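Local coordinates for DNA repair protein RecN (Deinococcus radiodurans, PDB 4ABX), which may take part in the recombinational repair of damaged DNA as an SMC-like ATP-binding protein, of which this chain is the coiled-coil domain, at residues 21-26 / 139-144. Sequence-based numbering, arbitrary orientation.
Sequences VQEISE and NKYGPT
Y141 and K140, at the C-terminal end of helix 121-141, share the carboxylate of E23 on helix 6-27, one oxygen each. The phenol OH of Y141 donates to E23 OE1 at 2.4 Å, a very short bond, while K140 NZ reaches the syn lone pair of E23 OE2 at 2.5 Å and forms a salt bridge. Glutamate suits this place because its chain, with CG anti to the backbone N (chi1 -177°) and extended beyond, carries the carboxylate out toward helix 121-141, to the edge of the tyrosine ring. There the two planes stand 89° apart, and the paired donors limit how the carboxylate can turn. The tightly packed part is the apolar side, where the branched aliphatic chain of buried I24 suits a ring face: CD1 lies over Y141 in a CH-pi contact, 4.0 Å from the centroid and 13° off the normal, and CG1 packs 3.8 Å from Y141 CE2. On the opposite face sits CB of K140, 3.7 Å above the plane, which leaves the ring sandwiched between aliphatic carbons. This is the coiled-coil domain of an SMC-like protein, and the contact brings the last turn of helix 121-141 against helix 6-27; helix 145-169 adds to it, with V148 and F151 touching both I24 and Y141. With alanine at I24, that ring face would probably lose its CH-pi partner and a gap open beside V148 and F151. Tyrosine fits because it is apolar along its faces yet polar at its end, spanning from this buried layer to the solvent side. There K140 is exposed and E23 partly so, and contact passes through the ends of long chains, lysine's extended one bringing its ammonium to the carboxylate.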
loop_
_atom_site.group_PDB
_atom_site.type_symbol
_atom_site.label_atom_id
_atom_site.label_comp_id
_atom_site.label_asym_id
_atom_site.label_seq_id
_atom_site.Cartn_x
_atom_site.Cartn_y
_atom_site.Cartn_z
ATOM N N VAL A 21 38.657 -6.657 -46.379
ATOM C CA VAL A 21 37.727 -7.255 -47.337
ATOM C C VAL A 21 36.950 -8.410 -46.713
ATOM O O VAL A 21 35.732 -8.510 -46.872
ATOM C CB VAL A 21 38.471 -7.748 -48.599
ATOM C CG1 VAL A 21 37.586 -8.673 -49.434
ATOM C CG2 VAL A 21 38.966 -6.560 -49.424
ATOM N N GLN A 22 37.661 -9.276 -45.998
ATOM C CA GLN A 22 37.032 -10.387 -45.295
ATOM C C GLN A 22 36.010 -9.881 -44.278
ATOM O O GLN A 22 34.887 -10.389 -44.219
ATOM C CB GLN A 22 38.086 -11.248 -44.593
ATOM C CG GLN A 22 37.530 -12.495 -43.922
ATOM C CD GLN A 22 38.614 -13.342 -43.265
ATOM O OE1 GLN A 22 39.717 -12.863 -42.985
ATOM N NE2 GLN A 22 38.303 -14.612 -43.022
ATOM N N GLU A 23 36.395 -8.885 -43.478
ATOM C CA GLU A 23 35.502 -8.366 -42.438
ATOM C C GLU A 23 34.175 -7.889 -43.012
ATOM O O GLU A 23 33.105 -8.236 -42.510
ATOM C CB GLU A 23 36.152 -7.228 -41.638
ATOM C CG GLU A 23 35.258 -6.724 -40.512
ATOM C CD GLU A 23 35.897 -5.632 -39.665
ATOM O OE1 GLU A 23 36.786 -4.910 -40.166
ATOM O OE2 GLU A 23 35.499 -5.494 -38.489
ATOM N N ILE A 24 34.255 -7.081 -44.061
ATOM C CA ILE A 24 33.071 -6.558 -44.732
ATOM C C ILE A 24 32.237 -7.660 -45.399
ATOM O O ILE A 24 31.004 -7.643 -45.355
ATOM C CB ILE A 24 33.482 -5.497 -45.780
ATOM C CG1 ILE A 24 33.988 -4.237 -45.073
ATOM C CG2 ILE A 24 32.322 -5.182 -46.732
ATOM C CD1 ILE A 24 34.760 -3.277 -45.982
ATOM N N SER A 25 32.909 -8.629 -46.006
ATOM C CA SER A 25 32.210 -9.658 -46.763
ATOM C C SER A 25 31.474 -10.624 -45.845
ATOM O O SER A 25 30.407 -11.132 -46.192
ATOM C CB SER A 25 33.188 -10.416 -47.667
ATOM O OG SER A 25 33.880 -9.507 -48.504
ATOM N N GLU A 26 32.045 -10.881 -44.675
ATOM C CA GLU A 26 31.417 -11.789 -43.715
ATOM C C GLU A 26 30.100 -11.239 -43.176
ATOM O O GLU A 26 29.195 -12.003 -42.838
ATOM C CB GLU A 26 32.371 -12.117 -42.564
ATOM C CG GLU A 26 33.511 -13.037 -42.977
ATOM C CD GLU A 26 34.498 -13.290 -41.858
ATOM O OE1 GLU A 26 34.426 -12.585 -40.830
ATOM O OE2 GLU A 26 35.349 -14.193 -42.009
ATOM N N ASN A 139 31.519 2.369 -38.328
ATOM C CA ASN A 139 32.517 3.021 -37.478
ATOM C C ASN A 139 33.953 2.911 -38.012
ATOM O O ASN A 139 34.824 3.709 -37.646
ATOM C CB ASN A 139 32.452 2.479 -36.046
ATOM C CG ASN A 139 31.242 3.000 -35.273
ATOM O OD1 ASN A 139 30.663 4.032 -35.621
ATOM N ND2 ASN A 139 30.859 2.287 -34.218
ATOM N N LYS A 140 34.196 1.923 -38.866
ATOM C CA LYS A 140 35.518 1.737 -39.465
ATOM C C LYS A 140 35.573 2.207 -40.919
ATOM O O LYS A 140 36.554 2.812 -41.346
ATOM C CB LYS A 140 35.934 0.261 -39.402
ATOM C CG LYS A 140 35.920 -0.353 -38.008
ATOM C CD LYS A 140 36.287 -1.838 -38.065
ATOM C CE LYS A 140 36.197 -2.489 -36.692
ATOM N NZ LYS A 140 36.484 -3.946 -36.753
ATOM N N TYR A 141 34.513 1.931 -41.671
ATOM C CA TYR A 141 34.531 2.096 -43.118
ATOM C C TYR A 141 33.439 3.023 -43.648
ATOM O O TYR A 141 33.293 3.169 -44.866
ATOM C CB TYR A 141 34.373 0.730 -43.796
ATOM C CG TYR A 141 35.247 -0.366 -43.239
ATOM C CD1 TYR A 141 36.623 -0.341 -43.423
ATOM C CD2 TYR A 141 34.695 -1.441 -42.554
ATOM C CE1 TYR A 141 37.429 -1.344 -42.925
ATOM C CE2 TYR A 141 35.497 -2.456 -42.058
ATOM C CZ TYR A 141 36.865 -2.398 -42.241
ATOM O OH TYR A 141 37.673 -3.392 -41.746
ATOM N N GLY A 142 32.682 3.639 -42.737
ATOM C CA GLY A 142 31.474 4.385 -43.077
ATOM C C GLY A 142 31.716 5.738 -43.712
ATOM O O GLY A 142 32.738 5.924 -44.371
ATOM N N PRO A 143 30.809 6.715 -43.486
ATOM C CA PRO A 143 29.674 6.777 -42.545
ATOM C C PRO A 143 28.465 5.887 -42.857
ATOM O O PRO A 143 27.845 5.375 -41.926
ATOM C CB PRO A 143 29.233 8.251 -42.603
ATOM C CG PRO A 143 30.267 8.973 -43.436
ATOM C CD PRO A 143 30.914 7.943 -44.294
ATOM N N THR A 144 28.112 5.727 -44.127
ATOM C CA THR A 144 26.915 4.966 -44.487
ATOM C C THR A 144 27.292 3.583 -45.006
ATOM O O THR A 144 28.455 3.335 -45.315
ATOM C CB THR A 144 26.093 5.689 -45.569
ATOM O OG1 THR A 144 26.835 5.708 -46.794
ATOM C CG2 THR A 144 25.782 7.123 -45.143
#